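Local coordinates for periplasmic oligopeptide-binding protein (Burkholderia pseudomallei, PDB 3ZS6), which probably binds oligopeptides in the periplasm and delivers them to an ABC transport system for uptake into the cell, at residues A[233-238]-A[477-482]; A[8-13]-A[229-234]; A[257-262]-A[492-497]. All coordinates share one frame; numbering follows the deposited sequence.

Interaction 1 (A[233-238]-A[477-482]); sequences YTYSIP and ADRLVK
Tyr233 and Val481 form a single beta bridge, their CA atoms 4.5 Å apart, where the loop 233-238 runs roughly antiparallel to the end of strand 470-480. Beside it Thr234 N gives a nearly straight hydrogen bond to Leu480 O (2.9 Å). The return bond is taken by a side chain: Leu480 N donates to Thr234 OG1 at 3.1 Å. The same hydroxyl donates to Ser236 O, in the carbonyl plane and on a lone pair, so it serves strand and loop at once; a chi1 of 73°, placing OG1 between the backbone N and carbonyl carbon, lets it do so. Arg479, bent at chi3, brings its guanidinium to the carbonyls of the loop, Thr234 O at its edge. NE makes weak bonds to Thr234 O (2.9 Å) and Tyr235 O, and NH2 a third weak one to Tyr235 O; the strongest partner is Asp495, salt-bridged to NH2, and NH1 also bonds Tyr488 OH. One guanidinium face carries Tyr233 CE1, 3.7 Å above its plane, with ring and guanidinium 24° apart. Val481 CG2 sits over a face of the Tyr233 ring, 3.8 Å from CD2. Further along, Ile237 CG2 meets Leu480 CG. Thereby the loop between helices 219-227 and 242-249 is joined to the end of strand 470-480, probably near a passage of the chain between lobes of the type 2 periplasmic-binding-protein fold.

Interaction 2 (A[8-13]-A[229-234]); sequences TRQVPA and GQIDYT
Gln230 O receives the methyl CG2 of Thr8, 3.4 Å away, just where helix 219-227 has ended in a Schellman motif at Gly229 and the chain turns to run beside strand 6-11, an outermost strand of a four-stranded mixed sheet. Ile231 follows with both branches in use: CG2 lies against Thr8 O, and CD1 reaches Gln10 CB at 4.0 Å. Asp232 then holds the backbone of Thr8 at both polar atoms. Its N donates to Thr8 O (2.9 Å), and its OD2 accepts from Thr8 N through the anti lone pair, the one facing away from OD1. A water joins OD2 to Thr8 OG1, while OD1 is engaged by Tyr484. At Tyr233 the carbonyl O takes a straight bond from Gln10 N, with an angle of 168° at the hydrogen. The Tyr233 ring lies alongside Arg9, whose bend at chi3 (62°) swings the guanidinium over it in a cation-pi contact, Arg9 CZ standing 4.3 Å from the ring centroid and the two planes inclined by 43°. The guanidinium is kept over that face by bonds from NH1 to Ser499 and from NH2 to the carbonyl of Arg497. Last comes Thr234, whose CB lies near Gln10 OE1, an oxygen that accepts from Tyr235 N. Here a water at the in-plane edge of the Tyr233 ring donates to Gln10 O at 2.7 Å and, weakly, to Thr234 O.

Interaction 3 (A[257-262]-A[492-497]); sequences LQLATY and NYIDMR
Leu259 N donates to Tyr493 O in an almost perfectly straight hydrogen bond, 2.9 Å long with 178° at the hydrogen, although the donor stands somewhat out of the carbonyl plane. Both partners lie in tight turns. Leu259 is the centre of an inverse gamma turn, closed by a weak bond from Ala260 N to Gln258 O, and it presents its N-H at the corner where strand 253-258 gives way to strand 260-266. Tyr493 belongs to a type I beta turn from Asn492 to Asp495, which leaves its carbonyl pointing outward to that corner. The Leu259 side chain follows the bond across: CG rests on Tyr493 CB at 4.0 Å, and CD1 meets Ile494 CG2 at 4.1 Å. Beyond this, the Tyr493 ring leads away, offering an edge to Leu257 O. On the other flank Gln258, extended beyond CG, carries its amide against the Asp495 side chain, amide and carboxylate planes 25° apart; NE2 lies only 3.0 Å from Asp495 CB, so the exact placing of the amide is doubtful. Arg497 NH1 forms a salt bridge with Asp495 OD1 at 2.8 Å, from above the carboxylate plane; with Arg479 also at hand, such company would probably favour the charged form of the acid. The turn is braced internally as well, with Asn492 OD1 accepting from Met496 N, Asn492 ND2 donating to Met496 O, and Asn492 CB lying over the centre of the Arg497 guanidinium. Phe407, at the end of strand 401-407, touches both Gln258 and Asp495. On the side of helix 26-35, Trp26 NE1 hydrogen-bonds Asp495 O, and Met496, in the conformer given, touches that helix and also an acidic side chain of the bound peptide.

In the fold
Followed from the N terminus, interaction 2 closes first, bringing 229-234 back to strand 6-11 and its sheet. Interaction 1 opens on the shared residues Tyr233 and Thr234 and closes more than two hundred residues later on strand 470-480. Interaction 3 opens at 257-262, inside that loop, and closes beyond it at 492-497, so the two cross. Together they tie the N-terminal sheet, the loop between helices 219-227 and 242-249, the sheet that holds strands 253-258, 260-266 and 470-480, and the C-terminal turn into one connected region. The Tyr233 ring lies between Arg9 and Arg479, Arg497 touches its hydroxyl, and Arg479 with Asp495 joins interactions 1 and 3.

Interaction 1 (A[233-238]-A[477-482])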
ATOM      1  N   TYR A 233      -8.749   0.954  18.519  1.00 12.61           N
ATOM      2  CA  TYR A 233      -7.908   1.483  17.451  1.00 12.75           C
ATOM      3  C   TYR A 233      -8.653   1.252  16.140  1.00 12.93           C
ATOM      4  O   TYR A 233      -8.712   0.123  15.660  1.00 14.22           O
ATOM      5  CB  TYR A 233      -6.598   0.681  17.469  1.00 13.14           C
ATOM      6  CG  TYR A 233      -5.447   1.152  16.597  1.00 12.88           C
ATOM      7  CD1 TYR A 233      -5.509   1.063  15.209  1.00 12.16           C
ATOM      8  CD2 TYR A 233      -4.268   1.636  17.172  1.00 14.58           C
ATOM      9  CE1 TYR A 233      -4.438   1.464  14.410  1.00 13.64           C
ATOM     10  CE2 TYR A 233      -3.191   2.041  16.385  1.00 13.97           C
ATOM     11  CZ  TYR A 233      -3.285   1.955  15.005  1.00 14.48           C
ATOM     12  OH  TYR A 233      -2.231   2.355  14.217  1.00 12.58           O
ATOM     13  N   THR A 234      -9.236   2.305  15.568  1.00  8.32           N
ATOM     14  CA  THR A 234     -10.000   2.148  14.333  1.00 14.81           C
ATOM     15  C   THR A 234      -9.109   2.278  13.108  1.00 14.77           C
ATOM     16  O   THR A 234      -7.978   2.746  13.190  1.00 14.30           O
ATOM     17  CB  THR A 234     -11.138   3.199  14.192  1.00 11.68           C
ATOM     18  OG1 THR A 234     -10.579   4.489  13.893  1.00 12.45           O
ATOM     19  CG2 THR A 234     -11.990   3.273  15.459  1.00 14.37           C
ATOM     20  N   TYR A 235      -9.648   1.896  11.958  1.00 11.69           N
ATOM     21  CA  TYR A 235      -8.937   2.069  10.702  1.00 12.52           C
ATOM     22  C   TYR A 235      -8.928   3.544  10.289  1.00 11.93           C
ATOM     23  O   TYR A 235      -7.878   4.115   9.978  1.00  9.34           O
ATOM     24  CB  TYR A 235      -9.587   1.216   9.617  1.00 14.04           C
ATOM     25  CG  TYR A 235      -9.092   1.537   8.227  1.00 18.58           C
ATOM     26  CD1 TYR A 235      -7.773   1.286   7.866  1.00 17.42           C
ATOM     27  CD2 TYR A 235      -9.946   2.087   7.275  1.00 14.41           C
ATOM     28  CE1 TYR A 235      -7.309   1.579   6.594  1.00 14.30           C
ATOM     29  CE2 TYR A 235      -9.498   2.375   5.994  1.00 16.79           C
ATOM     30  CZ  TYR A 235      -8.181   2.119   5.661  1.00 23.28           C
ATOM     31  OH  TYR A 235      -7.734   2.413   4.395  1.00 29.01           O
ATOM     32  N   SER A 236     -10.101   4.166  10.315  1.00  8.84           N
ATOM     33  CA  SER A 236     -10.252   5.567   9.937  1.00  9.41           C
ATOM     34  C   SER A 236     -11.398   6.202  10.728  1.00 16.93           C
ATOM     35  O   SER A 236     -11.672   5.811  11.856  1.00 18.65           O
ATOM     36  CB  SER A 236     -10.517   5.668   8.432  1.00 12.67           C
ATOM     37  OG  SER A 236     -10.716   7.007   8.024  1.00 17.34           O
ATOM     38  N   ILE A 237     -12.067   7.180  10.130  1.00 16.96           N
ATOM     39  CA  ILE A 237     -13.323   7.693  10.679  1.00 15.48           C
ATOM     40  C   ILE A 237     -14.348   7.803   9.547  1.00 18.97           C
ATOM     41  O   ILE A 237     -13.967   7.893   8.385  1.00 18.64           O
ATOM     42  CB  ILE A 237     -13.146   9.079  11.326  1.00 21.15           C
ATOM     43  CG1 ILE A 237     -12.374  10.014  10.394  1.00 17.04           C
ATOM     44  CG2 ILE A 237     -12.426   8.962  12.675  1.00 25.19           C
ATOM     45  CD1 ILE A 237     -12.486  11.470  10.787  1.00 20.73           C
ATOM     46  N   PRO A 238     -15.649   7.801   9.879  1.00 17.98           N
ATOM     47  CA  PRO A 238     -16.666   7.915   8.821  1.00 19.87           C
ATOM     48  C   PRO A 238     -16.552   9.225   8.050  1.00 21.97           C
ATOM     49  O   PRO A 238     -16.259  10.265   8.635  1.00 20.80           O
ATOM     50  CB  PRO A 238     -17.994   7.891   9.591  1.00 20.96           C
ATOM     51  CG  PRO A 238     -17.666   7.296  10.935  1.00 22.37           C
ATOM     52  CD  PRO A 238     -16.245   7.695  11.222  1.00 16.33           C
ATOM     53  N   ALA A 477      -4.995  10.598   7.454  1.00 23.74           N
ATOM     54  CA  ALA A 477      -4.581   9.576   8.416  1.00 23.15           C
ATOM     55  C   ALA A 477      -5.505   9.504   9.637  1.00 19.63           C
ATOM     56  O   ALA A 477      -5.295   8.686  10.545  1.00 18.56           O
ATOM     57  CB  ALA A 477      -3.144   9.852   8.874  1.00 32.12           C
ATOM     58  N   ASP A 478      -6.511  10.373   9.656  1.00 16.56           N
ATOM     59  CA  ASP A 478      -7.430  10.496  10.780  1.00 18.49           C
ATOM     60  C   ASP A 478      -8.022   9.162  11.211  1.00 21.51           C
ATOM     61  O   ASP A 478      -8.620   8.446  10.406  1.00 19.36           O
ATOM     62  CB  ASP A 478      -8.568  11.467  10.442  1.00 17.11           C
ATOM     63  CG  ASP A 478      -8.096  12.908  10.321  1.00 22.64           C
ATOM     64  OD1 ASP A 478      -6.874  13.135  10.221  1.00 25.95           O
ATOM     65  OD2 ASP A 478      -8.957  13.811  10.301  1.00 30.02           O
ATOM     66  N   ARG A 479      -7.856   8.846  12.491  1.00 13.73           N
ATOM     67  CA  ARG A 479      -8.460   7.658  13.078  1.00  7.65           C
ATOM     68  C   ARG A 479      -8.611   7.857  14.588  1.00 12.31           C
ATOM     69  O   ARG A 479      -8.039   8.797  15.156  1.00 13.34           O
ATOM     70  CB  ARG A 479      -7.624   6.404  12.771  1.00 10.32           C
ATOM     71  CG  ARG A 479      -6.247   6.355  13.445  1.00 11.87           C
ATOM     72  CD  ARG A 479      -5.727   4.908  13.566  1.00 10.60           C
ATOM     73  NE  ARG A 479      -5.709   4.219  12.274  1.00  9.22           N
ATOM     74  CZ  ARG A 479      -4.672   4.219  11.438  1.00 10.69           C
ATOM     75  NH1 ARG A 479      -3.555   4.874  11.748  1.00  9.41           N
ATOM     76  NH2 ARG A 479      -4.755   3.574  10.281  1.00 14.07           N
ATOM     77  N   LEU A 480      -9.400   6.991  15.224  1.00  9.65           N
ATOM     78  CA  LEU A 480      -9.598   7.048  16.671  0.77 11.66           C
ATOM     79  C   LEU A 480      -8.738   5.996  17.354  1.00 13.18           C
ATOM     80  O   LEU A 480      -8.764   4.823  16.981  1.00 13.57           O
ATOM     81  CB  LEU A 480     -11.074   6.834  17.029  0.77 12.44           C
ATOM     82  CG  LEU A 480     -12.031   7.974  16.651  0.77 15.24           C
ATOM     83  CD1 LEU A 480     -13.485   7.502  16.591  0.77 14.54           C
ATOM     84  CD2 LEU A 480     -11.883   9.154  17.620  0.77 11.65           C
ATOM     85  N   VAL A 481      -7.968   6.429  18.347  1.00 10.36           N
ATOM     86  CA  VAL A 481      -7.150   5.533  19.155  1.00  8.55           C
ATOM     87  C   VAL A 481      -7.341   5.951  20.614  1.00 13.03           C
ATOM     88  O   VAL A 481      -7.179   7.122  20.957  1.00 11.87           O
ATOM     89  CB  VAL A 481      -5.662   5.603  18.770  1.00 11.48           C
ATOM     90  CG1 VAL A 481      -4.824   4.706  19.679  1.00 11.30           C
ATOM     91  CG2 VAL A 481      -5.459   5.215  17.288  1.00 10.94           C
ATOM     92  N   LYS A 482      -7.712   4.995  21.460  1.00 12.76           N
ATOM     93  CA  LYS A 482      -8.071   5.287  22.850  1.00 11.53           C
ATOM     94  C   LYS A 482      -6.949   6.018  23.600  1.00 13.14           C
ATOM     95  O   LYS A 482      -5.762   5.824  23.312  1.00 13.10           O
ATOM     96  CB  LYS A 482      -8.452   3.992  23.576  1.00 11.92           C
ATOM     97  CG  LYS A 482      -9.699   3.302  23.004  1.00 10.91           C
ATOM     98  CD  LYS A 482     -10.975   4.036  23.422  1.00 15.94           C
ATOM     99  CE  LYS A 482     -12.233   3.308  22.949  1.00 16.77           C
ATOM    100  NZ  LYS A 482     -13.468   3.924  23.524  1.00 14.13           N
TER
HETATM  101  O   HOH W   1      -8.359   8.252   7.967  1.00 15.97           O

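Interaction 2 (A[8-13]-A[229-234])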
ATOM      1  N   THR A   8      -7.213  -4.379  20.544  1.00 12.94           N
ATOM      2  CA  THR A   8      -8.126  -4.751  19.469  1.00 13.88           C
ATOM      3  C   THR A   8      -8.121  -3.660  18.399  1.00 17.44           C
ATOM      4  O   THR A   8      -8.457  -2.501  18.683  1.00  9.06           O
ATOM      5  CB  THR A   8      -9.559  -4.944  19.996  1.00 16.89           C
ATOM      6  OG1 THR A   8      -9.569  -5.992  20.968  1.00 19.21           O
ATOM      7  CG2 THR A   8     -10.521  -5.306  18.860  1.00 15.92           C
ATOM      8  N   ARG A   9      -7.733  -4.035  17.181  1.00 13.12           N
ATOM      9  CA  ARG A   9      -7.601  -3.087  16.072  1.00 11.52           C
ATOM     10  C   ARG A   9      -8.586  -3.438  14.959  1.00 13.48           C
ATOM     11  O   ARG A   9      -8.751  -4.610  14.623  1.00 14.00           O
ATOM     12  CB  ARG A   9      -6.173  -3.125  15.496  1.00  7.79           C
ATOM     13  CG  ARG A   9      -5.058  -2.953  16.540  1.00 10.42           C
ATOM     14  CD  ARG A   9      -3.671  -3.250  15.933  1.00  9.61           C
ATOM     15  NE  ARG A   9      -3.330  -2.330  14.844  1.00  8.33           N
ATOM     16  CZ  ARG A   9      -2.096  -1.916  14.564  1.00 10.93           C
ATOM     17  NH1 ARG A   9      -1.067  -2.348  15.290  1.00  8.66           N
ATOM     18  NH2 ARG A   9      -1.891  -1.061  13.556  1.00  8.25           N
ATOM     19  N   GLN A  10      -9.224  -2.426  14.379  1.00 15.08           N
ATOM     20  CA  GLN A  10     -10.172  -2.654  13.284  1.00 15.39           C
ATOM     21  C   GLN A  10      -9.476  -2.483  11.938  1.00 16.76           C
ATOM     22  O   GLN A  10      -8.765  -1.495  11.718  1.00 15.94           O
ATOM     23  CB  GLN A  10     -11.373  -1.704  13.379  1.00 16.91           C
ATOM     24  CG  GLN A  10     -12.362  -1.807  12.187  1.00 14.11           C
ATOM     25  CD  GLN A  10     -12.434  -0.537  11.329  1.00 14.50           C
ATOM     26  OE1 GLN A  10     -12.242   0.579  11.817  1.00  9.78           O
ATOM     27  NE2 GLN A  10     -12.743  -0.710  10.048  1.00 12.54           N
ATOM     28  N   VAL A  11      -9.661  -3.454  11.047  1.00 12.14           N
ATOM     29  CA  VAL A  11      -9.162  -3.333   9.671  1.00 12.36           C
ATOM     30  C   VAL A  11     -10.327  -3.262   8.667  1.00 12.66           C
ATOM     31  O   VAL A  11     -11.421  -3.756   8.946  1.00 12.83           O
ATOM     32  CB  VAL A  11      -8.161  -4.454   9.317  1.00 12.00           C
ATOM     33  CG1 VAL A  11      -6.840  -4.260  10.094  1.00  8.92           C
ATOM     34  CG2 VAL A  11      -8.762  -5.824   9.601  1.00 13.10           C
ATOM     35  N   PRO A  12     -10.097  -2.633   7.500  1.00 14.89           N
ATOM     36  CA  PRO A  12     -11.199  -2.294   6.582  1.00 13.97           C
ATOM     37  C   PRO A  12     -11.779  -3.483   5.808  1.00 18.45           C
ATOM     38  O   PRO A  12     -12.827  -3.339   5.180  1.00 22.09           O
ATOM     39  CB  PRO A  12     -10.554  -1.292   5.614  1.00 13.28           C
ATOM     40  CG  PRO A  12      -9.085  -1.687   5.608  1.00 18.31           C
ATOM     41  CD  PRO A  12      -8.799  -2.104   7.036  1.00 15.67           C
ATOM     42  N   ALA A  13     -11.121  -4.637   5.855  1.00 14.11           N
ATOM     43  CA  ALA A  13     -11.586  -5.803   5.105  1.00 11.23           C
ATOM     44  C   ALA A  13     -10.848  -7.067   5.549  1.00 12.75           C
ATOM     45  O   ALA A  13      -9.844  -6.981   6.262  1.00 13.43           O
ATOM     46  CB  ALA A  13     -11.389  -5.578   3.607  1.00 14.21           C
ATOM     47  N   GLY A 229     -16.377   0.482  23.465  1.00 25.42           N
ATOM     48  CA  GLY A 229     -15.172  -0.089  24.042  1.00 24.21           C
ATOM     49  C   GLY A 229     -14.830  -1.481  23.530  1.00 24.72           C
ATOM     50  O   GLY A 229     -14.060  -2.202  24.160  1.00 28.11           O
ATOM     51  N   GLN A 230     -15.406  -1.865  22.395  1.00 23.70           N
ATOM     52  CA  GLN A 230     -15.087  -3.146  21.764  1.00 26.48           C
ATOM     53  C   GLN A 230     -13.809  -3.068  20.911  1.00 23.57           C
ATOM     54  O   GLN A 230     -13.205  -4.087  20.580  1.00 24.15           O
ATOM     55  CB  GLN A 230     -16.243  -3.601  20.873  1.00 30.14           C
ATOM     56  CG  GLN A 230     -17.556  -3.877  21.588  1.00 36.63           C
ATOM     57  CD  GLN A 230     -18.682  -4.157  20.603  1.00 43.74           C
ATOM     58  OE1 GLN A 230     -19.466  -3.267  20.271  1.00 47.71           O
ATOM     59  NE2 GLN A 230     -18.750  -5.392  20.115  1.00 44.15           N
ATOM     60  N   ILE A 231     -13.419  -1.852  20.545  1.00 17.05           N
ATOM     61  CA  ILE A 231     -12.251  -1.618  19.702  1.00 19.98           C
ATOM     62  C   ILE A 231     -11.403  -0.518  20.331  1.00 18.16           C
ATOM     63  O   ILE A 231     -11.948   0.422  20.893  1.00 14.20           O
ATOM     64  CB  ILE A 231     -12.692  -1.159  18.297  1.00 26.59           C
ATOM     65  CG1 ILE A 231     -13.454  -2.278  17.593  1.00 23.37           C
ATOM     66  CG2 ILE A 231     -11.491  -0.718  17.469  1.00 30.64           C
ATOM     67  CD1 ILE A 231     -14.074  -1.854  16.273  1.00 28.18           C
ATOM     68  N   ASP A 232     -10.081  -0.619  20.241  1.00 15.10           N
ATOM     69  CA  ASP A 232      -9.225   0.413  20.835  1.00 12.81           C
ATOM     70  C   ASP A 232      -8.617   1.339  19.787  1.00 11.97           C
ATOM     71  O   ASP A 232      -8.039   2.376  20.127  1.00 13.12           O
ATOM     72  CB  ASP A 232      -8.069  -0.215  21.624  1.00 10.66           C
ATOM     73  CG  ASP A 232      -8.535  -1.247  22.630  1.00 19.32           C
ATOM     74  OD1 ASP A 232      -9.214  -0.865  23.602  1.00 22.16           O
ATOM     75  OD2 ASP A 232      -8.201  -2.437  22.452  1.00 18.37           O
ATOM     76  N   TYR A 233      -8.749   0.954  18.519  1.00 12.61           N
ATOM     77  CA  TYR A 233      -7.908   1.483  17.451  1.00 12.75           C
ATOM     78  C   TYR A 233      -8.653   1.252  16.140  1.00 12.93           C
ATOM     79  O   TYR A 233      -8.712   0.123  15.660  1.00 14.22           O
ATOM     80  CB  TYR A 233      -6.598   0.681  17.469  1.00 13.14           C
ATOM     81  CG  TYR A 233      -5.447   1.152  16.597  1.00 12.88           C
ATOM     82  CD1 TYR A 233      -5.509   1.063  15.209  1.00 12.16           C
ATOM     83  CD2 TYR A 233      -4.268   1.636  17.172  1.00 14.58           C
ATOM     84  CE1 TYR A 233      -4.438   1.464  14.410  1.00 13.64           C
ATOM     85  CE2 TYR A 233      -3.191   2.041  16.385  1.00 13.97           C
ATOM     86  CZ  TYR A 233      -3.285   1.955  15.005  1.00 14.48           C
ATOM     87  OH  TYR A 233      -2.231   2.355  14.217  1.00 12.58           O
ATOM     88  N   THR A 234      -9.236   2.305  15.568  1.00  8.32           N
ATOM     89  CA  THR A 234     -10.000   2.148  14.333  1.00 14.81           C
ATOM     90  C   THR A 234      -9.109   2.278  13.108  1.00 14.77           C
ATOM     91  O   THR A 234      -7.978   2.746  13.190  1.00 14.30           O
ATOM     92  CB  THR A 234     -11.138   3.199  14.192  1.00 11.68           C
ATOM     93  OG1 THR A 234     -10.579   4.489  13.893  1.00 12.45           O
ATOM     94  CG2 THR A 234     -11.990   3.273  15.459  1.00 14.37           C
TER
HETATM   95  O   HOH W   2      -8.923  -4.656  23.591  1.00 28.74           O
HETATM   96  O   HOH W   3      -6.750   0.203  12.229  1.00 18.20           O

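Interaction 3 (A[257-262]-A[492-497])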
ATOM      1  N   LEU A 257      -2.075  13.853   7.431  1.00 27.32           N
ATOM      2  CA  LEU A 257      -2.172  13.303   6.087  1.00 28.83           C
ATOM      3  C   LEU A 257      -1.177  12.150   5.948  1.00 30.36           C
ATOM      4  O   LEU A 257      -0.180  12.084   6.668  1.00 25.51           O
ATOM      5  CB  LEU A 257      -1.877  14.379   5.045  1.00 31.94           C
ATOM      6  CG  LEU A 257      -2.848  15.555   4.935  1.00 37.82           C
ATOM      7  CD1 LEU A 257      -2.209  16.695   4.147  1.00 39.57           C
ATOM      8  CD2 LEU A 257      -4.167  15.127   4.304  1.00 39.68           C
ATOM      9  N   GLN A 258      -1.455  11.238   5.024  1.00 29.84           N
ATOM     10  CA  GLN A 258      -0.563  10.110   4.785  1.00 26.17           C
ATOM     11  C   GLN A 258       0.124  10.236   3.434  1.00 23.36           C
ATOM     12  O   GLN A 258      -0.316  11.019   2.591  1.00 18.11           O
ATOM     13  CB  GLN A 258      -1.340   8.796   4.867  1.00 24.84           C
ATOM     14  CG  GLN A 258      -1.418   8.236   6.284  1.00 44.83           C
ATOM     15  CD  GLN A 258      -2.565   7.265   6.469  1.00 57.94           C
ATOM     16  OE1 GLN A 258      -3.443   7.155   5.613  1.00 62.28           O
ATOM     17  NE2 GLN A 258      -2.567   6.557   7.594  1.00 59.62           N
ATOM     18  N   LEU A 259       1.207   9.483   3.240  1.00 16.65           N
ATOM     19  CA  LEU A 259       1.840   9.387   1.928  1.00 18.70           C
ATOM     20  C   LEU A 259       1.066   8.337   1.141  1.00 18.00           C
ATOM     21  O   LEU A 259       1.526   7.209   0.952  1.00 13.22           O
ATOM     22  CB  LEU A 259       3.319   9.001   2.039  1.00 19.92           C
ATOM     23  CG  LEU A 259       4.291  10.075   2.544  1.00 23.04           C
ATOM     24  CD1 LEU A 259       5.709   9.513   2.722  1.00 19.02           C
ATOM     25  CD2 LEU A 259       4.298  11.295   1.614  1.00 17.65           C
ATOM     26  N   ALA A 260      -0.128   8.714   0.701  1.00 16.39           N
ATOM     27  CA  ALA A 260      -1.044   7.760   0.099  1.00 15.70           C
ATOM     28  C   ALA A 260      -2.041   8.507  -0.779  1.00 15.14           C
ATOM     29  O   ALA A 260      -2.470   9.609  -0.437  1.00 11.93           O
ATOM     30  CB  ALA A 260      -1.765   6.956   1.201  1.00 10.83           C
ATOM     31  N   THR A 261      -2.397   7.909  -1.912  1.00 13.20           N
ATOM     32  CA  THR A 261      -3.247   8.573  -2.900  1.00 10.91           C
ATOM     33  C   THR A 261      -4.494   7.749  -3.209  1.00 10.25           C
ATOM     34  O   THR A 261      -4.411   6.547  -3.471  1.00 15.82           O
ATOM     35  CB  THR A 261      -2.462   8.820  -4.217  1.00 21.09           C
ATOM     36  OG1 THR A 261      -1.277   9.574  -3.935  1.00 14.55           O
ATOM     37  CG2 THR A 261      -3.313   9.580  -5.246  1.00 16.10           C
ATOM     38  N   TYR A 262      -5.645   8.413  -3.179  1.00  7.86           N
ATOM     39  CA  TYR A 262      -6.929   7.807  -3.494  1.00 11.37           C
ATOM     40  C   TYR A 262      -7.210   8.124  -4.962  1.00 17.32           C
ATOM     41  O   TYR A 262      -7.128   9.283  -5.387  1.00 16.21           O
ATOM     42  CB  TYR A 262      -8.005   8.422  -2.591  1.00 13.70           C
ATOM     43  CG  TYR A 262      -9.388   7.788  -2.607  1.00  8.04           C
ATOM     44  CD1 TYR A 262     -10.202   7.857  -3.733  1.00 13.75           C
ATOM     45  CD2 TYR A 262      -9.901   7.176  -1.469  1.00 10.26           C
ATOM     46  CE1 TYR A 262     -11.480   7.299  -3.733  1.00 12.87           C
ATOM     47  CE2 TYR A 262     -11.177   6.624  -1.459  1.00 10.70           C
ATOM     48  CZ  TYR A 262     -11.962   6.690  -2.592  1.00 12.10           C
ATOM     49  OH  TYR A 262     -13.234   6.141  -2.585  1.00 12.63           O
ATOM     50  N   ASN A 492       4.487   8.855  11.538  1.00 21.72           N
ATOM     51  CA  ASN A 492       4.557   7.637  10.721  1.00 14.31           C
ATOM     52  C   ASN A 492       3.740   7.813   9.428  1.00 12.41           C
ATOM     53  O   ASN A 492       2.605   7.341   9.318  1.00 13.25           O
ATOM     54  CB  ASN A 492       4.058   6.435  11.537  1.00 13.33           C
ATOM     55  CG  ASN A 492       4.425   5.095  10.913  1.00 15.30           C
ATOM     56  OD1 ASN A 492       4.202   4.858   9.722  1.00 13.60           O
ATOM     57  ND2 ASN A 492       4.977   4.200  11.730  1.00 12.40           N
ATOM     58  N   TYR A 493       4.332   8.496   8.452  1.00 10.74           N
ATOM     59  CA  TYR A 493       3.609   8.933   7.258  1.00 14.93           C
ATOM     60  C   TYR A 493       3.148   7.819   6.301  1.00 16.43           C
ATOM     61  O   TYR A 493       2.258   8.035   5.474  1.00 17.63           O
ATOM     62  CB  TYR A 493       4.430   9.990   6.500  1.00 21.15           C
ATOM     63  CG  TYR A 493       4.800  11.181   7.364  1.00 24.42           C
ATOM     64  CD1 TYR A 493       3.816  12.013   7.896  1.00 34.72           C
ATOM     65  CD2 TYR A 493       6.126  11.463   7.662  1.00 23.96           C
ATOM     66  CE1 TYR A 493       4.150  13.104   8.694  1.00 37.55           C
ATOM     67  CE2 TYR A 493       6.469  12.550   8.462  1.00 31.96           C
ATOM     68  CZ  TYR A 493       5.479  13.365   8.973  1.00 35.27           C
ATOM     69  OH  TYR A 493       5.819  14.442   9.760  1.00 39.67           O
ATOM     70  N   ILE A 494       3.738   6.633   6.394  1.00 10.55           N
ATOM     71  CA  ILE A 494       3.242   5.534   5.569  1.00 12.70           C
ATOM     72  C   ILE A 494       2.291   4.639   6.353  1.00 13.08           C
ATOM     73  O   ILE A 494       1.828   3.623   5.856  1.00 17.70           O
ATOM     74  CB  ILE A 494       4.367   4.719   4.894  1.00 16.10           C
ATOM     75  CG1 ILE A 494       5.129   3.865   5.897  1.00 14.39           C
ATOM     76  CG2 ILE A 494       5.313   5.635   4.119  1.00 17.28           C
ATOM     77  CD1 ILE A 494       6.107   2.904   5.217  1.00 17.61           C
ATOM     78  N   ASP A 495       1.992   5.047   7.582  1.00 12.09           N
ATOM     79  CA  ASP A 495       1.027   4.350   8.429  1.00  8.30           C
ATOM     80  C   ASP A 495       1.327   2.863   8.602  1.00 14.57           C
ATOM     81  O   ASP A 495       0.431   2.016   8.505  1.00 11.81           O
ATOM     82  CB  ASP A 495      -0.417   4.560   7.944  1.00 10.00           C
ATOM     83  CG  ASP A 495      -1.451   4.070   8.964  1.00 12.59           C
ATOM     84  OD1 ASP A 495      -1.123   3.963  10.171  1.00 14.65           O
ATOM     85  OD2 ASP A 495      -2.588   3.786   8.567  1.00 12.52           O
ATOM     86  N   MET A 496       2.595   2.550   8.860  1.00 12.05           N
ATOM     87  CA  MET A 496       2.987   1.189   9.188  0.77 13.71           C
ATOM     88  C   MET A 496       3.293   1.129  10.683  1.00 13.48           C
ATOM     89  O   MET A 496       4.446   1.295  11.117  1.00 13.18           O
ATOM     90  CB  MET A 496       4.175   0.733   8.331  0.77 17.11           C
ATOM     91  CG  MET A 496       3.779   0.189   6.934  0.77 17.97           C
ATOM     92  SD  MET A 496       2.852  -1.374   6.998  0.77 22.26           S
ATOM     93  CE  MET A 496       1.217  -0.910   6.405  0.77 10.02           C
ATOM     94  N   ARG A 497       2.244   0.914  11.464  1.00  7.66           N
ATOM     95  CA  ARG A 497       2.336   1.008  12.917  1.00  7.13           C
ATOM     96  C   ARG A 497       2.115  -0.353  13.560  1.00 10.85           C
ATOM     97  O   ARG A 497       0.984  -0.821  13.677  1.00 12.36           O
ATOM     98  CB  ARG A 497       1.315   2.033  13.442  1.00  8.74           C
ATOM     99  CG  ARG A 497       1.533   3.479  12.917  1.00 13.52           C
ATOM    100  CD  ARG A 497       0.358   4.393  13.293  1.00 10.21           C
ATOM    101  NE  ARG A 497       0.722   5.814  13.353  1.00 11.89           N
ATOM    102  CZ  ARG A 497       0.471   6.711  12.399  1.00 14.94           C
ATOM    103  NH1 ARG A 497      -0.140   6.349  11.268  1.00 11.48           N
ATOM    104  NH2 ARG A 497       0.845   7.976  12.571  1.00 12.76           N
TER